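Long-range contacts in regulatory Subunit of Protein Kinase A (cAMP-dependent) from Euglena gracilis (Euglena gracilis, PDB 6RSX), which probably restrains the catalytic kinase subunit until cyclic AMP, bound here in both of its cyclic nucleotide-binding domains, lowers its hold: residues P186-D191 against V255-S260; G211-N216 against V250-V255; G87-L92 against S132-W137; D79-I84 against G110-E115. All blocks are in the same frame, centred on the assembly; numbering follows the deposited sequence.

Contact 1 of 4, residues P186-D191 against V255-S260; sequences PCTFKD and VSHCVS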
# COMPACT_ATOMS: atom_id res chain seq x y z
N PRO A 186 -5.32 -9.34 4.69
CA PRO A 186 -6.51 -10.18 4.87
C PRO A 186 -6.95 -10.21 6.33
O PRO A 186 -6.12 -10.23 7.24
CB PRO A 186 -6.04 -11.56 4.40
CG PRO A 186 -4.55 -11.52 4.65
CD PRO A 186 -4.13 -10.13 4.31
N CYS A 187 -8.27 -10.21 6.55
CA CYS A 187 -8.78 -10.39 7.90
C CYS A 187 -10.09 -11.17 7.84
O CYS A 187 -10.88 -11.01 6.91
CB CYS A 187 -8.98 -9.05 8.62
SG CYS A 187 -9.56 -7.71 7.55
N THR A 188 -10.28 -12.04 8.83
CA THR A 188 -11.43 -12.93 8.93
C THR A 188 -12.23 -12.55 10.17
O THR A 188 -11.65 -12.26 11.22
CB THR A 188 -11.00 -14.40 9.02
OG1 THR A 188 -10.26 -14.75 7.84
CG2 THR A 188 -12.21 -15.33 9.14
N PHE A 189 -13.56 -12.53 10.03
CA PHE A 189 -14.44 -12.11 11.12
C PHE A 189 -15.52 -13.15 11.36
O PHE A 189 -16.18 -13.60 10.42
CB PHE A 189 -15.05 -10.75 10.82
CG PHE A 189 -14.04 -9.66 10.74
CD1 PHE A 189 -13.39 -9.22 11.87
CD2 PHE A 189 -13.73 -9.07 9.52
CE1 PHE A 189 -12.45 -8.22 11.81
CE2 PHE A 189 -12.78 -8.05 9.45
CZ PHE A 189 -12.13 -7.63 10.59
N LYS A 190 -15.69 -13.53 12.63
CA LYS A 190 -16.68 -14.52 13.02
C LYS A 190 -18.03 -13.86 13.27
O LYS A 190 -18.14 -12.64 13.44
CB LYS A 190 -16.22 -15.26 14.28
CG LYS A 190 -16.00 -14.32 15.45
CD LYS A 190 -15.64 -15.04 16.74
CE LYS A 190 -15.52 -14.04 17.89
NZ LYS A 190 -15.29 -14.69 19.22
N ASP A 191 -19.08 -14.68 13.29
CA ASP A 191 -20.42 -14.16 13.56
C ASP A 191 -20.43 -13.28 14.80
O ASP A 191 -19.86 -13.63 15.84
CB ASP A 191 -21.40 -15.32 13.71
CG ASP A 191 -22.85 -14.85 13.86
OD1 ASP A 191 -23.24 -13.90 13.13
OD2 ASP A 191 -23.61 -15.43 14.67
N VAL A 255 -19.74 -15.50 9.18
CA VAL A 255 -18.32 -15.36 8.90
C VAL A 255 -18.13 -14.46 7.69
O VAL A 255 -18.83 -14.59 6.68
CB VAL A 255 -17.67 -16.73 8.68
CG1 VAL A 255 -16.23 -16.57 8.21
CG2 VAL A 255 -17.74 -17.53 9.98
N SER A 256 -17.19 -13.52 7.79
CA SER A 256 -16.90 -12.60 6.71
C SER A 256 -15.40 -12.57 6.49
O SER A 256 -14.61 -12.67 7.44
CB SER A 256 -17.38 -11.19 7.03
OG SER A 256 -18.79 -11.18 7.08
N HIS A 257 -15.01 -12.41 5.23
CA HIS A 257 -13.60 -12.25 4.86
C HIS A 257 -13.41 -10.89 4.21
O HIS A 257 -14.13 -10.53 3.27
CB HIS A 257 -13.13 -13.35 3.92
CG HIS A 257 -13.25 -14.70 4.52
ND1 HIS A 257 -14.35 -15.50 4.33
CD2 HIS A 257 -12.41 -15.38 5.34
CE1 HIS A 257 -14.18 -16.63 5.00
NE2 HIS A 257 -13.01 -16.58 5.61
N CYS A 258 -12.46 -10.14 4.74
CA CYS A 258 -12.21 -8.79 4.30
C CYS A 258 -10.73 -8.63 3.97
O CYS A 258 -9.90 -9.51 4.23
CB CYS A 258 -12.60 -7.77 5.38
SG CYS A 258 -14.39 -7.76 5.70
N VAL A 259 -10.41 -7.50 3.38
CA VAL A 259 -9.04 -7.01 3.39
C VAL A 259 -9.09 -5.59 3.91
O VAL A 259 -10.10 -4.87 3.75
CB VAL A 259 -8.35 -7.07 2.00
CG1 VAL A 259 -7.91 -8.49 1.69
CG2 VAL A 259 -9.30 -6.55 0.94
N SER A 260 -8.01 -5.17 4.55
CA SER A 260 -7.97 -3.87 5.20
C SER A 260 -6.74 -3.07 4.81
O SER A 260 -5.71 -3.61 4.38
CB SER A 260 -8.03 -4.01 6.72
OG SER A 260 -6.87 -4.65 7.20
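The ring of Phe189 lies beside the side chain of Cys258 and offers it an edge: CE2 is 4.1 Å from Cys258 CB, and Cys258 SG stands 5.2 Å from the ring centroid, a sulfur-aromatic contact close to the ring plane. The sulfur reaches this edge because it stands opposite the carbonyl carbon of its own residue (chi1 -65°). Met213 packs against both side chains. Cys187, modelled in two conformers, shares this face of the sheet. On the other face Thr188 and His257 run side by side and point the same way, with Thr188 OG1 3.4 Å from His257 CD2 at the imidazole edge. This is a van der Waals contact with a ring carbon; ND1, meanwhile, is bonded to Asp210, which should limit turning of the ring. Two hydrogen-bonded pairs join the backbones: Cys258 N reaches Cys187 O at 2.8 Å in a nearly straight bond (173°), and Phe189 N meets Ser256 O at 2.8 Å, each answered by a bond in return. Ser256 O also receives the CA-H of Thr188, whose CA is 3.5 Å away. This is the antiparallel pairing of outer strand 185-189 with strand 256-262, typical of the beta-sandwich of a cyclic nucleotide-binding domain in the cupin clan.

Contact 2 of 4, residues G211-N216 against V250-V255; sequences GKMKVN and VVSEGV. With CMP (adenosine-3',5'-cyclic-monophosphate), chain C.
Val215 and Val250 face each other across the two strands and both reach the bound cyclic AMP, Val215 CG2 lying 3.7 Å from C8 of the base and Val250 CG2 3.8 Å from O4' of the ribose. The other methyl of Val250, CG1, presses on Met213 CB at 3.5 Å, the two side chains crossing at about a right angle. Met213 then bends at chi2 (-76°), which carries SD back to Ser252 CA, 3.5 Å away. Phe235, on strand 234-235 of the facing sheet, touches both Met213 and Val250. The pairing is antiparallel, strand 213-219 beside 249-252 in one sheet of the cyclic nucleotide-binding beta-sandwich, and Val251 and Lys214 exchange two backbone bonds, Lys214 N to Val251 O being 2.8 Å. Their side chains occupy the face away from the methionine, with Val251 CG1 against Lys214 CB. Beyond them the extended Lys214 chain crosses Glu253, whose bend at chi2 (91°) turns its carboxylate to the lysine: Lys214 NZ and Glu253 OE2 form a salt bridge at 3.5 Å. Lys212 runs alongside Glu253, pointing the same way, with Lys212 CD 3.7 Å from Glu253 CG, while Glu253 N binds Lys212 O. Outermost is the turn that follows: Ser252 OG donates to Gly254 O at 2.6 Å, Gly254 N is held by Asp191, and Ser256 OG bonds to both Ser252 OG and Lys212 N.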
# COMPACT_ATOMS: atom_id res chain seq x y z
N GLY A 211 -19.21 -12.43 2.65
CA GLY A 211 -19.86 -12.26 3.92
C GLY A 211 -20.80 -11.07 3.95
O GLY A 211 -21.29 -10.58 2.93
N LYS A 212 -21.04 -10.58 5.16
CA LYS A 212 -22.12 -9.63 5.38
C LYS A 212 -21.82 -8.88 6.67
O LYS A 212 -21.35 -9.49 7.63
CB LYS A 212 -23.48 -10.35 5.48
CG LYS A 212 -24.68 -9.43 5.78
CD LYS A 212 -25.88 -10.22 6.29
CE LYS A 212 -27.01 -10.19 5.29
NZ LYS A 212 -26.57 -10.75 3.99
N MET A 213 -22.02 -7.56 6.66
CA MET A 213 -21.87 -6.73 7.85
C MET A 213 -23.16 -5.97 8.16
O MET A 213 -23.80 -5.41 7.27
CB MET A 213 -20.77 -5.67 7.70
CG MET A 213 -19.37 -6.22 7.42
SD MET A 213 -18.63 -6.89 8.90
CE MET A 213 -17.18 -7.68 8.15
N LYS A 214 -23.51 -5.91 9.44
CA LYS A 214 -24.53 -4.95 9.88
C LYS A 214 -23.85 -3.65 10.27
O LYS A 214 -22.81 -3.67 10.93
CB LYS A 214 -25.31 -5.51 11.07
CG LYS A 214 -26.25 -6.65 10.75
CD LYS A 214 -27.05 -6.97 12.01
CE LYS A 214 -28.12 -8.02 11.77
NZ LYS A 214 -28.83 -8.38 13.04
N VAL A 215 -24.46 -2.52 9.89
CA VAL A 215 -24.05 -1.18 10.31
C VAL A 215 -25.08 -0.71 11.32
O VAL A 215 -26.23 -0.47 10.94
CB VAL A 215 -23.97 -0.21 9.14
CG1 VAL A 215 -23.39 1.14 9.58
CG2 VAL A 215 -23.07 -0.80 7.99
N ASN A 216 -24.67 -0.56 12.58
CA ASN A 216 -25.55 -0.22 13.70
C ASN A 216 -25.18 1.13 14.29
O ASN A 216 -24.01 1.50 14.35
CB ASN A 216 -25.46 -1.29 14.79
CG ASN A 216 -25.94 -2.63 14.33
OD1 ASN A 216 -26.74 -2.73 13.39
ND2 ASN A 216 -25.47 -3.69 15.00
N VAL A 250 -19.76 -1.48 12.94
CA VAL A 250 -19.88 -2.46 11.87
C VAL A 250 -19.54 -3.82 12.46
O VAL A 250 -18.47 -4.00 13.05
CB VAL A 250 -18.98 -2.09 10.67
CG1 VAL A 250 -19.17 -3.09 9.52
CG2 VAL A 250 -19.27 -0.66 10.23
N VAL A 251 -20.46 -4.78 12.29
CA VAL A 251 -20.38 -6.07 12.97
C VAL A 251 -20.65 -7.19 11.97
O VAL A 251 -21.58 -7.10 11.15
CB VAL A 251 -21.36 -6.11 14.17
CG1 VAL A 251 -22.77 -5.95 13.67
CG2 VAL A 251 -21.19 -7.38 14.97
N SER A 252 -19.82 -8.22 12.00
CA SER A 252 -19.98 -9.32 11.05
C SER A 252 -21.27 -10.08 11.35
O SER A 252 -21.65 -10.26 12.51
CB SER A 252 -18.77 -10.25 11.10
OG SER A 252 -18.80 -11.19 10.03
N GLU A 253 -21.96 -10.50 10.29
CA GLU A 253 -23.16 -11.32 10.39
C GLU A 253 -22.78 -12.64 9.73
O GLU A 253 -22.68 -12.72 8.50
CB GLU A 253 -24.36 -10.65 9.72
CG GLU A 253 -25.64 -11.46 9.76
CD GLU A 253 -26.50 -11.17 10.98
OE1 GLU A 253 -26.01 -11.30 12.13
OE2 GLU A 253 -27.68 -10.79 10.80
N GLY A 254 -22.55 -13.66 10.55
CA GLY A 254 -21.90 -14.84 10.04
C GLY A 254 -20.43 -14.55 9.84
O GLY A 254 -19.91 -13.52 10.25
N VAL A 255 -19.74 -15.50 9.18
CA VAL A 255 -18.32 -15.36 8.90
C VAL A 255 -18.13 -14.46 7.69
O VAL A 255 -18.83 -14.59 6.68
CB VAL A 255 -17.67 -16.73 8.68
CG1 VAL A 255 -16.23 -16.57 8.21
CG2 VAL A 255 -17.74 -17.53 9.98
P CMP C . -16.80 5.23 9.77
O1P CMP C . -15.17 5.36 9.76
O2P CMP C . -17.54 6.35 10.38
O5' CMP C . -17.16 3.95 10.66
C5' CMP C . -18.44 3.32 10.49
C4' CMP C . -18.71 3.21 9.02
O4' CMP C . -20.00 2.68 8.66
C3' CMP C . -18.66 4.48 8.21
O3' CMP C . -17.36 5.08 8.20
C2' CMP C . -19.16 3.99 6.86
O2' CMP C . -18.06 3.36 6.16
C1' CMP C . -20.15 2.88 7.27
N9 CMP C . -21.54 3.16 6.93
C8 CMP C . -22.32 2.37 6.19
N7 CMP C . -23.51 2.94 6.09
C5 CMP C . -23.47 4.08 6.81
C6 CMP C . -24.43 5.02 7.03
N6 CMP C . -25.79 5.11 6.58
N1 CMP C . -24.16 6.09 7.76
C2 CMP C . -22.92 6.23 8.29
N3 CMP C . -21.94 5.29 8.06
C4 CMP C . -22.25 4.22 7.33

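Contact 3 of 4, residues G87-L92 against S132-W137; sequences GTCNIL and SNVRLW. With CMP (adenosine-3',5'-cyclic-monophosphate), chain B.
Ser132 OG is gripped from two sides: it accepts the backbone N-H of Thr88 at 3.2 Å (150° at the hydrogen) and donates to Asn133 O at 2.8 Å, approaching that oxygen from above the carbonyl plane. Its position between the backbone N and carbonyl carbon of Ser132 (chi1 62°) also sets OG 3.0 Å from Gly87 CA. Replacing the serine by alanine removes this oxygen and is likely to leave Thr88 N without its mate here and the turn around Gly87 less firmly held. Gly87 fits because any CB would run into Ser132 OG, Asn133 O and Val134 CG2, and its backbone conformation would also jam one against the preceding carbonyl O. Its CA-H points at Asn133 O, 3.6 Å from CA. Val134 CG2 lies against Thr88 O at 3.4 Å and makes the apolar contact with Cys89 SG at 3.9 Å. Asn133 OD1 is bonded to Ala67 N. Farther along strand 89-93, Ile91 CG2 lies 3.6 Å from N7 of the bound cyclic AMP. Strand 89-93 belongs to one four-stranded sheet and 134-140 to the other, so the contact joins the two sheets of the beta-sandwich of the first cyclic nucleotide-binding domain.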
# COMPACT_ATOMS: atom_id res chain seq x y z
N GLY A 87 15.19 13.02 0.06
CA GLY A 87 14.99 13.61 -1.24
C GLY A 87 13.72 13.10 -1.88
O GLY A 87 13.01 12.25 -1.35
N THR A 88 13.43 13.61 -3.07
CA THR A 88 12.29 13.14 -3.84
C THR A 88 12.78 12.77 -5.25
O THR A 88 13.80 13.28 -5.72
CB THR A 88 11.17 14.14 -3.93
OG1 THR A 88 11.62 15.29 -4.68
CG2 THR A 88 10.68 14.52 -2.46
N CYS A 89 12.01 11.91 -5.91
CA CYS A 89 12.32 11.41 -7.25
C CYS A 89 11.08 11.51 -8.12
O CYS A 89 9.96 11.30 -7.63
CB CYS A 89 12.79 9.91 -7.24
SG CYS A 89 14.37 9.64 -6.45
N ASN A 90 11.26 11.81 -9.40
CA ASN A 90 10.16 11.78 -10.35
C ASN A 90 10.15 10.45 -11.09
O ASN A 90 11.19 9.99 -11.55
CB ASN A 90 10.27 12.92 -11.37
CG ASN A 90 9.87 14.28 -10.75
OD1 ASN A 90 9.23 14.31 -9.70
ND2 ASN A 90 10.27 15.37 -11.36
N ILE A 91 8.96 9.88 -11.21
CA ILE A 91 8.71 8.71 -12.05
C ILE A 91 8.28 9.22 -13.41
O ILE A 91 7.27 9.94 -13.53
CB ILE A 91 7.61 7.82 -11.44
CG1 ILE A 91 7.95 7.41 -10.01
CG2 ILE A 91 7.35 6.61 -12.36
CD1 ILE A 91 9.34 6.72 -9.83
N LEU A 92 9.05 8.89 -14.44
CA LEU A 92 8.82 9.34 -15.81
C LEU A 92 8.63 8.13 -16.72
O LEU A 92 9.41 7.17 -16.65
CB LEU A 92 10.00 10.18 -16.32
CG LEU A 92 10.35 11.37 -15.42
CD1 LEU A 92 11.79 11.73 -15.49
CD2 LEU A 92 9.52 12.51 -15.92
N SER A 132 15.62 16.54 -5.95
CA SER A 132 16.63 17.05 -5.04
C SER A 132 17.85 16.13 -5.11
O SER A 132 17.86 15.13 -5.81
CB SER A 132 16.08 17.09 -3.63
OG SER A 132 15.75 15.75 -3.22
N ASN A 133 18.89 16.45 -4.33
CA ASN A 133 19.85 15.41 -3.99
C ASN A 133 19.11 14.31 -3.24
O ASN A 133 18.21 14.59 -2.45
CB ASN A 133 20.96 15.96 -3.11
CG ASN A 133 21.80 16.99 -3.83
OD1 ASN A 133 21.86 17.03 -5.07
ND2 ASN A 133 22.45 17.84 -3.04
N VAL A 134 19.48 13.07 -3.50
CA VAL A 134 18.74 11.93 -2.95
C VAL A 134 19.72 10.97 -2.27
O VAL A 134 20.86 10.76 -2.73
CB VAL A 134 17.92 11.22 -4.06
CG1 VAL A 134 17.44 9.85 -3.59
CG2 VAL A 134 16.72 12.07 -4.56
N ARG A 135 19.27 10.41 -1.16
CA ARG A 135 19.95 9.30 -0.50
C ARG A 135 19.04 8.08 -0.58
O ARG A 135 17.84 8.19 -0.33
CB ARG A 135 20.27 9.61 0.97
CG ARG A 135 21.35 10.65 1.23
CD ARG A 135 21.82 10.68 2.73
NE ARG A 135 20.72 10.80 3.71
CZ ARG A 135 20.87 10.59 5.02
NH1 ARG A 135 22.07 10.25 5.51
NH2 ARG A 135 19.82 10.71 5.83
N LEU A 136 19.62 6.91 -0.92
CA LEU A 136 18.82 5.70 -1.08
C LEU A 136 19.48 4.56 -0.32
O LEU A 136 20.70 4.57 -0.12
CB LEU A 136 18.77 5.25 -2.57
CG LEU A 136 18.44 6.28 -3.66
CD1 LEU A 136 18.92 5.89 -5.04
CD2 LEU A 136 16.95 6.39 -3.73
N TRP A 137 18.68 3.57 0.08
CA TRP A 137 19.19 2.25 0.47
C TRP A 137 18.81 1.25 -0.61
O TRP A 137 17.71 1.29 -1.13
CB TRP A 137 18.60 1.85 1.83
CG TRP A 137 19.25 2.58 2.98
CD1 TRP A 137 18.75 3.66 3.71
CD2 TRP A 137 20.51 2.27 3.55
NE1 TRP A 137 19.66 4.02 4.68
CE2 TRP A 137 20.74 3.18 4.61
CE3 TRP A 137 21.46 1.28 3.28
CZ2 TRP A 137 21.89 3.13 5.39
CZ3 TRP A 137 22.61 1.24 4.04
CH2 TRP A 137 22.82 2.15 5.09
P CMP B . 10.99 -1.27 -12.52
O1P CMP B . 12.05 -2.35 -12.10
O2P CMP B . 10.16 -1.38 -13.74
O5' CMP B . 11.75 0.13 -12.72
C5' CMP B . 11.03 1.37 -12.68
C4' CMP B . 10.21 1.35 -11.42
O4' CMP B . 9.34 2.48 -11.26
C3' CMP B . 9.25 0.19 -11.35
O3' CMP B . 9.92 -1.04 -11.21
C2' CMP B . 8.35 0.59 -10.17
O2' CMP B . 8.98 0.19 -8.97
C1' CMP B . 8.37 2.14 -10.28
N9 CMP B . 7.10 2.73 -10.70
C8 CMP B . 6.47 3.78 -10.07
N7 CMP B . 5.39 4.09 -10.76
C5 CMP B . 5.30 3.21 -11.77
C6 CMP B . 4.33 3.11 -12.73
N6 CMP B . 3.13 3.87 -12.96
N1 CMP B . 4.38 2.17 -13.65
C2 CMP B . 5.46 1.33 -13.64
N3 CMP B . 6.44 1.40 -12.69
C4 CMP B . 6.35 2.37 -11.75

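Contact 4 of 4, residues D79-I84 against G110-E115; sequences DNFYVI and GASFGE. With CMP (adenosine-3',5'-cyclic-monophosphate), chain B.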
# COMPACT_ATOMS: atom_id res chain seq x y z
N ASP A 79 18.95 -4.03 -12.07
CA ASP A 79 20.04 -4.44 -11.17
C ASP A 79 19.58 -4.42 -9.72
O ASP A 79 19.58 -5.47 -9.07
CB ASP A 79 21.31 -3.57 -11.34
CG ASP A 79 21.04 -2.05 -11.41
OD1 ASP A 79 19.93 -1.54 -11.08
OD2 ASP A 79 22.00 -1.34 -11.78
N ASN A 80 19.13 -3.26 -9.22
CA ASN A 80 18.83 -3.11 -7.80
C ASN A 80 17.37 -2.75 -7.53
O ASN A 80 16.63 -2.34 -8.43
CB ASN A 80 19.71 -2.01 -7.17
CG ASN A 80 21.21 -2.28 -7.32
OD1 ASN A 80 21.70 -3.39 -7.07
ND2 ASN A 80 21.95 -1.25 -7.70
N PHE A 81 16.98 -2.96 -6.28
CA PHE A 81 15.73 -2.46 -5.71
C PHE A 81 16.07 -1.37 -4.69
O PHE A 81 17.04 -1.52 -3.93
CB PHE A 81 14.98 -3.63 -5.07
CG PHE A 81 13.75 -3.23 -4.32
CD1 PHE A 81 12.63 -2.81 -4.99
CD2 PHE A 81 13.67 -3.47 -2.98
CE1 PHE A 81 11.42 -2.48 -4.28
CE2 PHE A 81 12.50 -3.15 -2.27
CZ PHE A 81 11.37 -2.70 -2.94
N TYR A 82 15.31 -0.26 -4.69
CA TYR A 82 15.69 0.92 -3.93
C TYR A 82 14.59 1.35 -2.97
O TYR A 82 13.40 1.23 -3.27
CB TYR A 82 16.00 2.13 -4.85
CG TYR A 82 17.17 1.89 -5.79
CD1 TYR A 82 18.47 2.14 -5.37
CD2 TYR A 82 16.96 1.48 -7.12
CE1 TYR A 82 19.56 1.95 -6.22
CE2 TYR A 82 18.04 1.28 -7.98
CZ TYR A 82 19.33 1.54 -7.53
OH TYR A 82 20.41 1.38 -8.35
N VAL A 83 15.01 1.88 -1.81
CA VAL A 83 14.11 2.66 -0.94
C VAL A 83 14.71 4.04 -0.73
O VAL A 83 15.90 4.18 -0.42
CB VAL A 83 13.87 1.96 0.42
CG1 VAL A 83 12.81 2.73 1.29
CG2 VAL A 83 13.43 0.51 0.25
N ILE A 84 13.89 5.09 -0.83
CA ILE A 84 14.38 6.45 -0.65
C ILE A 84 14.59 6.71 0.84
O ILE A 84 13.68 6.50 1.65
CB ILE A 84 13.39 7.46 -1.24
CG1 ILE A 84 13.29 7.27 -2.78
CG2 ILE A 84 13.88 8.87 -0.90
CD1 ILE A 84 12.24 8.21 -3.46
N GLY A 110 10.84 6.63 2.23
CA GLY A 110 10.08 5.43 2.49
C GLY A 110 9.52 4.76 1.24
O GLY A 110 9.13 3.59 1.31
N ALA A 111 9.45 5.46 0.13
CA ALA A 111 8.94 4.82 -1.07
C ALA A 111 9.99 3.90 -1.66
O ALA A 111 11.20 4.18 -1.62
CB ALA A 111 8.53 5.85 -2.12
N SER A 112 9.53 2.82 -2.23
CA SER A 112 10.48 1.94 -2.91
C SER A 112 10.20 1.97 -4.41
O SER A 112 9.08 2.31 -4.85
CB SER A 112 10.39 0.53 -2.34
OG SER A 112 9.06 0.05 -2.39
N PHE A 113 11.20 1.56 -5.18
CA PHE A 113 11.08 1.43 -6.62
C PHE A 113 12.12 0.44 -7.14
O PHE A 113 13.23 0.28 -6.59
CB PHE A 113 11.21 2.79 -7.37
CG PHE A 113 12.48 3.50 -7.13
CD1 PHE A 113 12.64 4.34 -6.03
CD2 PHE A 113 13.55 3.39 -8.03
CE1 PHE A 113 13.84 5.03 -5.81
CE2 PHE A 113 14.74 4.06 -7.82
CZ PHE A 113 14.90 4.89 -6.70
N GLY A 114 11.77 -0.17 -8.26
CA GLY A 114 12.70 -1.03 -9.00
C GLY A 114 12.43 -2.51 -8.82
O GLY A 114 13.26 -3.33 -9.20
N GLU A 115 11.26 -2.87 -8.31
CA GLU A 115 10.99 -4.28 -8.06
C GLU A 115 10.56 -5.03 -9.32
O GLU A 115 10.81 -6.24 -9.40
CB GLU A 115 9.91 -4.41 -6.96
CG GLU A 115 8.47 -4.30 -7.41
CD GLU A 115 7.96 -2.86 -7.58
OE1 GLU A 115 8.75 -1.90 -7.39
OE2 GLU A 115 6.78 -2.72 -7.93
P CMP B . 10.99 -1.27 -12.52
O1P CMP B . 12.05 -2.35 -12.10
O2P CMP B . 10.16 -1.38 -13.74
O5' CMP B . 11.75 0.13 -12.72
C5' CMP B . 11.03 1.37 -12.68
C4' CMP B . 10.21 1.35 -11.42
O4' CMP B . 9.34 2.48 -11.26
C3' CMP B . 9.25 0.19 -11.35
O3' CMP B . 9.92 -1.04 -11.21
C2' CMP B . 8.35 0.59 -10.17
O2' CMP B . 8.98 0.19 -8.97
C1' CMP B . 8.37 2.14 -10.28
N9 CMP B . 7.10 2.73 -10.70
C8 CMP B . 6.47 3.78 -10.07
N7 CMP B . 5.39 4.09 -10.76
C5 CMP B . 5.30 3.21 -11.77
C6 CMP B . 4.33 3.11 -12.73
N6 CMP B . 3.13 3.87 -12.96
N1 CMP B . 4.38 2.17 -13.65
C2 CMP B . 5.46 1.33 -13.64
N3 CMP B . 6.44 1.40 -12.69
C4 CMP B . 6.35 2.37 -11.75
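Tyr82 and Phe113 exchange two backbone bonds, Tyr82 N reaching Phe113 O at 2.9 Å, and Ile84 adds two more, its N to Ala111 O and its O to Gly110 N. Tyr82 CB sits over one face of the Phe113 ring, 3.7 Å from the centroid, a CH-pi contact, while the two rings, 23° apart in plane, are slid so far that they barely overlap. Ile84 CG1 meets the edge of Phe113, 3.8 Å from CE1. A leucine for Phe113 takes away the flat face and would probably leave Tyr82 CB and Ile84 CG1 less closely packed. Phe81 packs its CZ 3.4 Å from Ser112 CB and its CE1 3.6 Å from Glu115 CB. Cyclic AMP O2' accepts from Gly114 N at 2.9 Å and donates to Glu115 OE1 at 2.6 Å, while OE2 is engaged by Arg156 and Tyr175. Gly114 and Glu115 stand at the start of what matches the phosphate-binding cassette of the family; Arg156 and Tyr175 come from helices beyond it. Around the two segments, Leu44 of helix 43-46 touches Phe81 and Ser112, strand 70-72 packs on Tyr82 and Phe113, and strand 134-140 lies beside 80-84.

Contacts 3 and 4 belong to the first cyclic nucleotide-binding domain, contacts 1 and 2 to the second, on opposite sides of the chain's centre. Contact 4 is the buried one, with ring packing and bonds to the ribose; the other three are partly buried. Contacts 1 and 2 share Val255, and contact 2 is nested along the chain within the loop closed by contact 1. Contacts 3 and 4 meet in one sheet, where Trp137 O lies 2.8 Å from Val83 N, and both touch the same cyclic AMP. Among the antiparallel pairs, contact 1 adds a sulfur-aromatic edge, contact 2 pocket valines and the Lys214-Glu253 salt bridge; contact 3 instead joins two sheets through a hydroxyl and a methyl.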